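Local coordinates for fibronectin type III domain-containing protein (Simiduia agarivorans, PDB 6P2K), which probably hydrolyses the beta-1,4-glucan backbone of xyloglucan, as a family 74 glycoside hydrolase whose two seven-bladed beta-propellers face each other, and binds zinc, at residues R122-D125 with D126-G129; N682-G685 with N686-K689; S706-H710 with D711-G715. All blocks are in the same frame, centred on the assembly; numbering follows the deposited sequence.

The three contacts gather where the two propellers meet. Contact 1 lies in the loop between strands 114-119 and 139-144 of the N-terminal propeller, while contacts 2 and 3 belong to the C-terminal one. Contact 3 is the closer of these to the zinc of contact 1: the side chain of Gln713 lies about 9 Å from the metal, and its OE1 sits 4.2 Å from Phe127 CE2. Arg59 spans this gap, pairing with Asp124 and Phe127 on one side and with Gln713 on the other. Contact 2, its centre about 11 Å from that of contact 3, is tied to it by salt bridges from Lys689 NZ to Asp711 OD2 (2.9 Å) and Asp709 OD2 (3.1 Å).

Contact 1: residues R122-D125 with D126-G129; sequences RDDD and DFIG. With ZN (zinc ion), chain Q.
Asp124 and Phe127 meet through both backbone and side chain. In the backbone, Phe127 N donates to Asp124 O over 3.0 Å and closes a turn; just before it, a weak bond from Asp125 N to Asp123 O makes Asp124 the centre of an inverse gamma turn. At this bend the Asp124 carboxylate meets the metal, OD1 binding zinc at 2.0 Å. Gln16 OE1 and three waters are the other ligands, and the small, hard carboxylate of an aspartate suits such a site.

Packing is modest. With its CG beside the backbone N (chi1 -77°), the Phe127 ring lies obliquely against the carboxylate, CD1 3.9 Å from Asp124 CG and the planes 30° apart. Ile128 CG2 rests 3.4 Å from Asp125 O.

One water links Asp124 and Asp126: it donates to Asp126 OD1 at 2.6 Å and, weakly, to Asp124 OD1.

Four consecutive aspartates, Asp123 to Asp126, gather much negative charge, so outside cations matter. Arg59 pairs with Asp124 OD2 and forms a cation-pi contact with Phe127, and Arg334 pairs with Asp123; together with zinc they probably favour the ionised form of Asp123 and Asp124.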
ATOM      1  N   ARG B 122     -51.179   0.350  26.148  1.00 35.86           N
ATOM      2  CA  ARG B 122     -50.343   1.253  25.339  1.00 35.30           C
ATOM      3  C   ARG B 122     -50.646   0.996  23.864  1.00 35.60           C
ATOM      4  O   ARG B 122     -51.828   0.940  23.489  1.00 36.45           O
ATOM      5  CB  ARG B 122     -48.888   1.073  25.751  1.00 34.87           C
ATOM      6  CG  ARG B 122     -48.624   1.407  27.199  1.00 33.26           C
ATOM      7  CD  ARG B 122     -47.141   1.602  27.469  1.00 34.22           C
ATOM      8  NE  ARG B 122     -46.926   2.141  28.807  1.00 36.24           N
ATOM      9  CZ  ARG B 122     -46.637   3.412  29.064  1.00 36.51           C
ATOM     10  NH1 ARG B 122     -46.511   4.283  28.071  1.00 32.43           N
ATOM     11  NH2 ARG B 122     -46.468   3.812  30.318  1.00 37.39           N
ATOM     12  N   ASP B 123     -49.637   0.842  23.008  1.00 35.33           N
ATOM     13  CA  ASP B 123     -49.819   0.581  21.588  1.00 39.05           C
ATOM     14  C   ASP B 123     -49.719  -0.899  21.244  1.00 41.91           C
ATOM     15  O   ASP B 123     -49.664  -1.248  20.062  1.00 43.65           O
ATOM     16  CB  ASP B 123     -48.789   1.372  20.780  1.00 37.78           C
ATOM     17  CG  ASP B 123     -47.366   1.145  21.271  1.00 40.15           C
ATOM     18  OD1 ASP B 123     -47.178   0.972  22.496  1.00 41.64           O
ATOM     19  OD2 ASP B 123     -46.437   1.136  20.435  1.00 39.13           O
ATOM     20  N   ASP B 124     -49.690  -1.777  22.246  1.00 43.21           N
ATOM     21  CA  ASP B 124     -49.535  -3.206  22.005  1.00 48.84           C
ATOM     22  C   ASP B 124     -50.862  -3.845  21.617  1.00 47.61           C
ATOM     23  O   ASP B 124     -51.284  -4.830  22.231  1.00 43.13           O
ATOM     24  CB  ASP B 124     -48.963  -3.899  23.244  1.00 58.65           C
ATOM     25  CG  ASP B 124     -47.472  -4.159  23.135  1.00 68.69           C
ATOM     26  OD1 ASP B 124     -46.833  -3.661  22.182  1.00 79.72           O
ATOM     27  OD2 ASP B 124     -46.937  -4.872  24.009  1.00 72.93           O
ATOM     28  N   ASP B 125     -51.526  -3.299  20.594  1.00 45.49           N
ATOM     29  CA  ASP B 125     -52.828  -3.823  20.199  1.00 47.29           C
ATOM     30  C   ASP B 125     -52.724  -5.248  19.669  1.00 47.99           C
ATOM     31  O   ASP B 125     -53.690  -6.014  19.762  1.00 48.97           O
ATOM     32  CB  ASP B 125     -53.470  -2.909  19.154  1.00 49.00           C
ATOM     33  CG  ASP B 125     -54.066  -1.653  19.767  1.00 50.99           C
ATOM     34  OD1 ASP B 125     -55.173  -1.737  20.345  1.00 53.35           O
ATOM     35  OD2 ASP B 125     -53.427  -0.581  19.677  1.00 51.13           O
ATOM     36  N   ASP B 126     -51.571  -5.626  19.124  1.00 46.32           N
ATOM     37  CA  ASP B 126     -51.388  -6.978  18.614  1.00 50.83           C
ATOM     38  C   ASP B 126     -51.123  -7.999  19.715  1.00 47.79           C
ATOM     39  O   ASP B 126     -50.974  -9.186  19.413  1.00 49.37           O
ATOM     40  CB  ASP B 126     -50.250  -7.007  17.588  1.00 57.94           C
ATOM     41  CG  ASP B 126     -48.964  -6.390  18.114  1.00 66.70           C
ATOM     42  OD1 ASP B 126     -49.029  -5.580  19.066  1.00 69.30           O
ATOM     43  OD2 ASP B 126     -47.886  -6.715  17.571  1.00 68.52           O
ATOM     44  N   PHE B 127     -51.072  -7.573  20.978  1.00 46.24           N
ATOM     45  CA  PHE B 127     -50.837  -8.475  22.094  1.00 46.19           C
ATOM     46  C   PHE B 127     -51.995  -8.557  23.080  1.00 43.06           C
ATOM     47  O   PHE B 127     -51.967  -9.423  23.961  1.00 41.44           O
ATOM     48  CB  PHE B 127     -49.573  -8.066  22.868  1.00 45.67           C
ATOM     49  CG  PHE B 127     -48.285  -8.456  22.194  1.00 48.48           C
ATOM     50  CD1 PHE B 127     -47.692  -7.619  21.262  1.00 47.27           C
ATOM     51  CD2 PHE B 127     -47.661  -9.656  22.502  1.00 49.95           C
ATOM     52  CE1 PHE B 127     -46.507  -7.973  20.644  1.00 47.20           C
ATOM     53  CE2 PHE B 127     -46.473 -10.016  21.888  1.00 49.90           C
ATOM     54  CZ  PHE B 127     -45.896  -9.173  20.957  1.00 48.23           C
ATOM     55  N   ILE B 128     -53.004  -7.689  22.968  1.00 43.33           N
ATOM     56  CA  ILE B 128     -54.078  -7.662  23.956  1.00 46.36           C
ATOM     57  C   ILE B 128     -54.866  -8.966  23.973  1.00 48.02           C
ATOM     58  O   ILE B 128     -55.536  -9.273  24.966  1.00 51.27           O
ATOM     59  CB  ILE B 128     -55.001  -6.447  23.705  1.00 47.48           C
ATOM     60  CG1 ILE B 128     -55.949  -6.219  24.887  1.00 47.22           C
ATOM     61  CG2 ILE B 128     -55.797  -6.632  22.423  1.00 47.09           C
ATOM     62  CD1 ILE B 128     -55.273  -6.262  26.243  1.00 45.97           C
ATOM     63  N   GLY B 129     -54.786  -9.759  22.910  1.00 48.29           N
ATOM     64  CA  GLY B 129     -55.527 -11.000  22.850  1.00 49.96           C
ATOM     65  C   GLY B 129     -54.786 -12.249  23.272  1.00 51.59           C
ATOM     66  O   GLY B 129     -55.349 -13.343  23.171  1.00 58.42           O
TER
HETATM   67 ZN    ZN Q 802     -45.083  -2.702  21.791  0.76 69.04          ZN
HETATM   68  O   HOH W   1     -47.032  -3.874  18.778  1.00 51.37           O
HETATM   69  O   HOH W   2     -43.748  -4.313  21.585  1.00 70.30           O
HETATM   70  O   HOH W   3     -45.506  -2.320  19.768  1.00 68.17           O
HETATM   71  O   HOH W   4     -46.090  -1.700  23.347  1.00 65.66           O

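Contact 2: residues N682-G685 with N686-K689; sequences NSVG and NRFK
Val684 O takes the main load of the compact side of this turn. Arg687 N donates to it over 2.9 Å, and Phe688 N adds a weak, bent bond to the same oxygen. Phe688 N finds its better acceptor in Gly685 O, 3.2 Å away. In both of the stronger bonds the donor stands above the carbonyl plane, off the lone pairs. Side-chain carbon fills in around these oxygens: Arg687 CB and CG each lie 3.5 Å from Val684 O, and Phe688 CB comes close to Gly685 O. Gly685 brings no side chain of its own to the bend.

The two stronger bonds run from residue i+3 back to residue i, one residue after the other, and so form overlapping turns that carry the chain out of helix 681-684 toward strand 697-699 of a propeller blade. Hydrophobic residues suit the side facing that blade. Val684 touches Leu714 and also Tyr79; Phe688, with CG anti to its backbone N (chi1 179°), sends its ring away from the turn to Leu714, Trp680 and Phe690, the last in a T-shaped stack.

The opposite character appears around Asn686, which is exposed and has a glycerol about 4 Å from its side chain. Here a water does the joining. It donates to Ser683 O over 2.7 Å and accepts from Asn686 ND2 at 2.9 Å and from Arg687 NE at 3.1 Å, so an amide and a guanidinium suit their places as donors. The Arg687 chain, extended from CG to NE, passes Val684 CG1 loosely, 4.4 Å from NE; its NH1 makes a weak hydrogen bond to Phe131 O.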
ATOM      1  N   ASN B 682     -49.508 -21.438  38.934  1.00 41.86           N
ATOM      2  CA  ASN B 682     -50.872 -21.517  39.437  1.00 45.38           C
ATOM      3  C   ASN B 682     -51.820 -20.576  38.706  1.00 46.34           C
ATOM      4  O   ASN B 682     -53.037 -20.791  38.749  1.00 48.19           O
ATOM      5  CB  ASN B 682     -50.891 -21.230  40.937  1.00 49.86           C
ATOM      6  CG  ASN B 682     -50.405 -22.409  41.755  1.00 56.70           C
ATOM      7  OD1 ASN B 682     -50.765 -23.557  41.488  1.00 58.90           O
ATOM      8  ND2 ASN B 682     -49.578 -22.132  42.756  1.00 59.70           N
ATOM      9  N   SER B 683     -51.298 -19.553  38.029  1.00 44.37           N
ATOM     10  CA  SER B 683     -52.145 -18.608  37.310  1.00 44.33           C
ATOM     11  C   SER B 683     -52.362 -19.016  35.857  1.00 40.56           C
ATOM     12  O   SER B 683     -53.502 -19.048  35.384  1.00 40.38           O
ATOM     13  CB  SER B 683     -51.543 -17.199  37.370  1.00 47.58           C
ATOM     14  OG  SER B 683     -51.441 -16.739  38.707  1.00 52.10           O
ATOM     15  N   VAL B 684     -51.286 -19.339  35.138  1.00 36.11           N
ATOM     16  CA  VAL B 684     -51.373 -19.546  33.698  1.00 36.51           C
ATOM     17  C   VAL B 684     -50.776 -20.888  33.296  1.00 35.82           C
ATOM     18  O   VAL B 684     -50.644 -21.180  32.102  1.00 34.99           O
ATOM     19  CB  VAL B 684     -50.680 -18.399  32.942  1.00 35.49           C
ATOM     20  CG1 VAL B 684     -51.453 -17.105  33.125  1.00 35.71           C
ATOM     21  CG2 VAL B 684     -49.252 -18.240  33.429  1.00 32.04           C
ATOM     22  N   GLY B 685     -50.415 -21.713  34.280  1.00 35.04           N
ATOM     23  CA  GLY B 685     -49.842 -23.012  33.964  1.00 35.26           C
ATOM     24  C   GLY B 685     -50.769 -23.895  33.153  1.00 39.23           C
ATOM     25  O   GLY B 685     -50.310 -24.760  32.400  1.00 39.01           O
ATOM     26  N   ASN B 686     -52.081 -23.689  33.285  1.00 41.99           N
ATOM     27  CA  ASN B 686     -53.051 -24.447  32.505  1.00 44.08           C
ATOM     28  C   ASN B 686     -52.993 -24.116  31.020  1.00 42.44           C
ATOM     29  O   ASN B 686     -53.526 -24.882  30.210  1.00 44.84           O
ATOM     30  CB  ASN B 686     -54.455 -24.184  33.040  1.00 51.99           C
ATOM     31  CG  ASN B 686     -54.716 -22.714  33.263  1.00 60.48           C
ATOM     32  OD1 ASN B 686     -54.372 -22.166  34.310  1.00 67.05           O
ATOM     33  ND2 ASN B 686     -55.313 -22.061  32.275  1.00 62.11           N
ATOM     34  N   ARG B 687     -52.369 -22.999  30.645  1.00 41.41           N
ATOM     35  CA  ARG B 687     -52.190 -22.655  29.240  1.00 39.25           C
ATOM     36  C   ARG B 687     -50.837 -23.070  28.681  1.00 35.68           C
ATOM     37  O   ARG B 687     -50.672 -23.086  27.457  1.00 34.13           O
ATOM     38  CB  ARG B 687     -52.345 -21.144  29.024  1.00 40.35           C
ATOM     39  CG  ARG B 687     -53.298 -20.438  29.964  1.00 41.90           C
ATOM     40  CD  ARG B 687     -53.668 -19.089  29.378  1.00 42.51           C
ATOM     41  NE  ARG B 687     -54.563 -18.325  30.239  1.00 43.69           N
ATOM     42  CZ  ARG B 687     -55.567 -17.580  29.790  1.00 42.77           C
ATOM     43  NH1 ARG B 687     -55.808 -17.507  28.486  1.00 37.72           N
ATOM     44  NH2 ARG B 687     -56.335 -16.915  30.641  1.00 45.97           N
ATOM     45  N   PHE B 688     -49.874 -23.396  29.539  1.00 33.28           N
ATOM     46  CA  PHE B 688     -48.511 -23.625  29.084  1.00 29.33           C
ATOM     47  C   PHE B 688     -48.432 -24.864  28.203  1.00 29.11           C
ATOM     48  O   PHE B 688     -48.910 -25.938  28.576  1.00 33.70           O
ATOM     49  CB  PHE B 688     -47.564 -23.775  30.271  1.00 27.77           C
ATOM     50  CG  PHE B 688     -46.136 -24.028  29.872  1.00 29.08           C
ATOM     51  CD1 PHE B 688     -45.337 -22.993  29.416  1.00 25.75           C
ATOM     52  CD2 PHE B 688     -45.595 -25.302  29.942  1.00 28.77           C
ATOM     53  CE1 PHE B 688     -44.023 -23.223  29.044  1.00 24.61           C
ATOM     54  CE2 PHE B 688     -44.286 -25.538  29.570  1.00 25.71           C
ATOM     55  CZ  PHE B 688     -43.499 -24.497  29.121  1.00 26.20           C
ATOM     56  N   LYS B 689     -47.818 -24.709  27.035  1.00 29.74           N
ATOM     57  CA  LYS B 689     -47.531 -25.813  26.133  1.00 31.04           C
ATOM     58  C   LYS B 689     -46.034 -26.088  26.147  1.00 28.09           C
ATOM     59  O   LYS B 689     -45.222 -25.156  26.132  1.00 26.14           O
ATOM     60  CB  LYS B 689     -48.007 -25.501  24.711  1.00 30.68           C
ATOM     61  CG  LYS B 689     -49.465 -25.054  24.644  1.00 33.87           C
ATOM     62  CD  LYS B 689     -49.909 -24.786  23.214  1.00 36.04           C
ATOM     63  CE  LYS B 689     -49.186 -23.587  22.617  1.00 34.36           C
ATOM     64  NZ  LYS B 689     -49.611 -22.308  23.254  1.00 32.88           N
TER
HETATM   65  O   HOH W   5     -54.912 -19.359  33.150  1.00 49.83           O

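Contact 3: residues S706-H710 with D711-G715; sequences SYYDH and DYQLG
Tyr707 O lies 3.6 Å from Gly715 CA where the strands of a beta hairpin, 702-709 and 714-723, run side by side near their connecting loop. This antiparallel pair belongs to a four-stranded propeller blade and carries a G1 beta bulge, in which Gln713 and Leu714 both face Asp709.

Tyr708 is paired with Gly715 at a non-hydrogen-bonded site. A chi1 of 172° swings its ring away from its own backbone N and lays it along the second strand: Gly715 CA meets the ring edge in its plane, and OH reaches Gln713 CA at 3.5 Å. Gln713, whose amide is nearly parallel to that ring, gives OE1 to Arg59.

Asp709 forms the hydrogen-bonded pair with Leu714. Its N donates almost straight to Leu714 O over 2.8 Å, and its O receives Leu714 N and Tyr712 N from opposite faces of its plane. Asp709 OD1 also accepts from Asp711 N (3.1 Å), an Asx turn, while OD2 lies at the edge of the Tyr712 ring. The like-charged Asp709 and Asp711 stand close, and Lys689 between them probably offsets the repulsion. With an alanine in place of Asp709, Asp711 N would probably lose its side-chain acceptor and Lys689 one of its two carboxylates, leaving the turn freer to shift.

His710, polar and exposed, suits the loop: one face of its imidazole receives the Asp711 carboxylate, Asp711 CG standing 4.0 Å above the ring plane and offset toward the rim.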
ATOM      1  N   SER B 706     -34.400 -26.444  26.111  1.00 21.56           N
ATOM      2  CA  SER B 706     -35.139 -25.475  26.912  1.00 24.97           C
ATOM      3  C   SER B 706     -36.606 -25.490  26.512  1.00 25.47           C
ATOM      4  O   SER B 706     -36.931 -25.312  25.334  1.00 23.26           O
ATOM      5  CB  SER B 706     -34.553 -24.068  26.746  1.00 23.73           C
ATOM      6  OG  SER B 706     -35.472 -23.075  27.164  1.00 30.71           O
ATOM      7  N   TYR B 707     -37.485 -25.690  27.495  1.00 20.61           N
ATOM      8  CA  TYR B 707     -38.929 -25.695  27.269  1.00 23.46           C
ATOM      9  C   TYR B 707     -39.471 -24.280  27.432  1.00 24.50           C
ATOM     10  O   TYR B 707     -39.275 -23.649  28.477  1.00 24.55           O
ATOM     11  CB  TYR B 707     -39.625 -26.647  28.239  1.00 23.86           C
ATOM     12  CG  TYR B 707     -39.758 -28.064  27.726  1.00 27.78           C
ATOM     13  CD1 TYR B 707     -40.407 -28.330  26.528  1.00 26.96           C
ATOM     14  CD2 TYR B 707     -39.242 -29.136  28.446  1.00 30.91           C
ATOM     15  CE1 TYR B 707     -40.537 -29.621  26.055  1.00 26.44           C
ATOM     16  CE2 TYR B 707     -39.367 -30.433  27.983  1.00 32.50           C
ATOM     17  CZ  TYR B 707     -40.014 -30.669  26.785  1.00 32.59           C
ATOM     18  OH  TYR B 707     -40.138 -31.958  26.319  1.00 35.62           O
ATOM     19  N   TYR B 708     -40.170 -23.791  26.408  1.00 22.77           N
ATOM     20  CA  TYR B 708     -40.569 -22.389  26.362  1.00 22.67           C
ATOM     21  C   TYR B 708     -41.772 -22.241  25.441  1.00 27.39           C
ATOM     22  O   TYR B 708     -41.763 -22.761  24.321  1.00 29.40           O
ATOM     23  CB  TYR B 708     -39.396 -21.529  25.877  1.00 23.46           C
ATOM     24  CG  TYR B 708     -39.731 -20.086  25.596  1.00 25.65           C
ATOM     25  CD1 TYR B 708     -39.870 -19.170  26.631  1.00 28.00           C
ATOM     26  CD2 TYR B 708     -39.887 -19.633  24.293  1.00 26.05           C
ATOM     27  CE1 TYR B 708     -40.166 -17.843  26.373  1.00 28.97           C
ATOM     28  CE2 TYR B 708     -40.180 -18.310  24.027  1.00 25.93           C
ATOM     29  CZ  TYR B 708     -40.320 -17.421  25.068  1.00 26.86           C
ATOM     30  OH  TYR B 708     -40.619 -16.103  24.802  1.00 31.10           O
ATOM     31  N   ASP B 709     -42.800 -21.532  25.910  1.00 27.97           N
ATOM     32  CA  ASP B 709     -44.021 -21.293  25.140  1.00 28.60           C
ATOM     33  C   ASP B 709     -44.033 -19.825  24.722  1.00 29.28           C
ATOM     34  O   ASP B 709     -44.359 -18.942  25.521  1.00 27.67           O
ATOM     35  CB  ASP B 709     -45.264 -21.656  25.949  1.00 30.24           C
ATOM     36  CG  ASP B 709     -46.529 -21.704  25.101  1.00 35.21           C
ATOM     37  OD1 ASP B 709     -46.555 -21.088  24.013  1.00 35.73           O
ATOM     38  OD2 ASP B 709     -47.506 -22.358  25.527  1.00 36.77           O
ATOM     39  N   HIS B 710     -43.688 -19.574  23.456  1.00 31.52           N
ATOM     40  CA  HIS B 710     -43.602 -18.211  22.950  1.00 38.15           C
ATOM     41  C   HIS B 710     -44.952 -17.505  22.928  1.00 39.95           C
ATOM     42  O   HIS B 710     -44.990 -16.273  22.848  1.00 40.59           O
ATOM     43  CB  HIS B 710     -43.002 -18.217  21.544  1.00 48.47           C
ATOM     44  CG  HIS B 710     -43.976 -18.603  20.474  1.00 59.95           C
ATOM     45  ND1 HIS B 710     -44.231 -19.916  20.137  1.00 62.63           N
ATOM     46  CD2 HIS B 710     -44.760 -17.849  19.666  1.00 63.15           C
ATOM     47  CE1 HIS B 710     -45.129 -19.954  19.168  1.00 63.15           C
ATOM     48  NE2 HIS B 710     -45.467 -18.713  18.865  1.00 63.36           N
ATOM     49  N   ASP B 711     -46.057 -18.251  22.980  1.00 42.31           N
ATOM     50  CA  ASP B 711     -47.373 -17.619  22.963  1.00 44.18           C
ATOM     51  C   ASP B 711     -47.619 -16.796  24.218  1.00 42.94           C
ATOM     52  O   ASP B 711     -48.394 -15.833  24.185  1.00 45.18           O
ATOM     53  CB  ASP B 711     -48.467 -18.675  22.807  1.00 47.55           C
ATOM     54  CG  ASP B 711     -48.574 -19.194  21.391  1.00 50.17           C
ATOM     55  OD1 ASP B 711     -48.383 -18.396  20.450  1.00 52.14           O
ATOM     56  OD2 ASP B 711     -48.851 -20.399  21.222  1.00 50.54           O
ATOM     57  N   TYR B 712     -46.974 -17.152  25.327  1.00 38.77           N
ATOM     58  CA  TYR B 712     -47.125 -16.414  26.568  1.00 37.25           C
ATOM     59  C   TYR B 712     -45.799 -15.963  27.165  1.00 37.17           C
ATOM     60  O   TYR B 712     -45.797 -15.406  28.268  1.00 39.24           O
ATOM     61  CB  TYR B 712     -47.889 -17.259  27.602  1.00 34.60           C
ATOM     62  CG  TYR B 712     -49.116 -17.944  27.044  1.00 32.57           C
ATOM     63  CD1 TYR B 712     -50.257 -17.218  26.724  1.00 35.84           C
ATOM     64  CD2 TYR B 712     -49.134 -19.316  26.834  1.00 31.32           C
ATOM     65  CE1 TYR B 712     -51.383 -17.838  26.212  1.00 37.54           C
ATOM     66  CE2 TYR B 712     -50.252 -19.948  26.321  1.00 34.74           C
ATOM     67  CZ  TYR B 712     -51.376 -19.204  26.012  1.00 39.48           C
ATOM     68  OH  TYR B 712     -52.495 -19.827  25.502  1.00 42.21           O
ATOM     69  N   GLN B 713     -44.678 -16.183  26.470  1.00 35.74           N
ATOM     70  CA  GLN B 713     -43.348 -15.813  26.961  1.00 39.45           C
ATOM     71  C   GLN B 713     -43.044 -16.484  28.299  1.00 37.73           C
ATOM     72  O   GLN B 713     -42.480 -15.874  29.209  1.00 38.40           O
ATOM     73  CB  GLN B 713     -43.193 -14.294  27.070  1.00 44.22           C
ATOM     74  CG  GLN B 713     -43.415 -13.556  25.768  1.00 50.54           C
ATOM     75  CD  GLN B 713     -43.639 -12.072  25.977  1.00 60.81           C
ATOM     76  OE1 GLN B 713     -44.067 -11.363  25.066  1.00 64.83           O
ATOM     77  NE2 GLN B 713     -43.351 -11.593  27.186  1.00 60.32           N
ATOM     78  N   LEU B 714     -43.423 -17.750  28.418  1.00 35.44           N
ATOM     79  CA  LEU B 714     -43.196 -18.531  29.623  1.00 32.02           C
ATOM     80  C   LEU B 714     -42.104 -19.556  29.358  1.00 31.22           C
ATOM     81  O   LEU B 714     -42.200 -20.342  28.410  1.00 28.99           O
ATOM     82  CB  LEU B 714     -44.482 -19.223  30.077  1.00 30.41           C
ATOM     83  CG  LEU B 714     -45.622 -18.271  30.445  1.00 33.32           C
ATOM     84  CD1 LEU B 714     -46.928 -19.030  30.620  1.00 33.26           C
ATOM     85  CD2 LEU B 714     -45.274 -17.498  31.709  1.00 33.66           C
ATOM     86  N   GLY B 715     -41.065 -19.533  30.187  1.00 32.06           N
ATOM     87  CA  GLY B 715     -40.009 -20.521  30.101  1.00 30.63           C
ATOM     88  C   GLY B 715     -40.061 -21.489  31.261  1.00 30.51           C
ATOM     89  O   GLY B 715     -39.969 -21.075  32.422  1.00 26.57           O
TER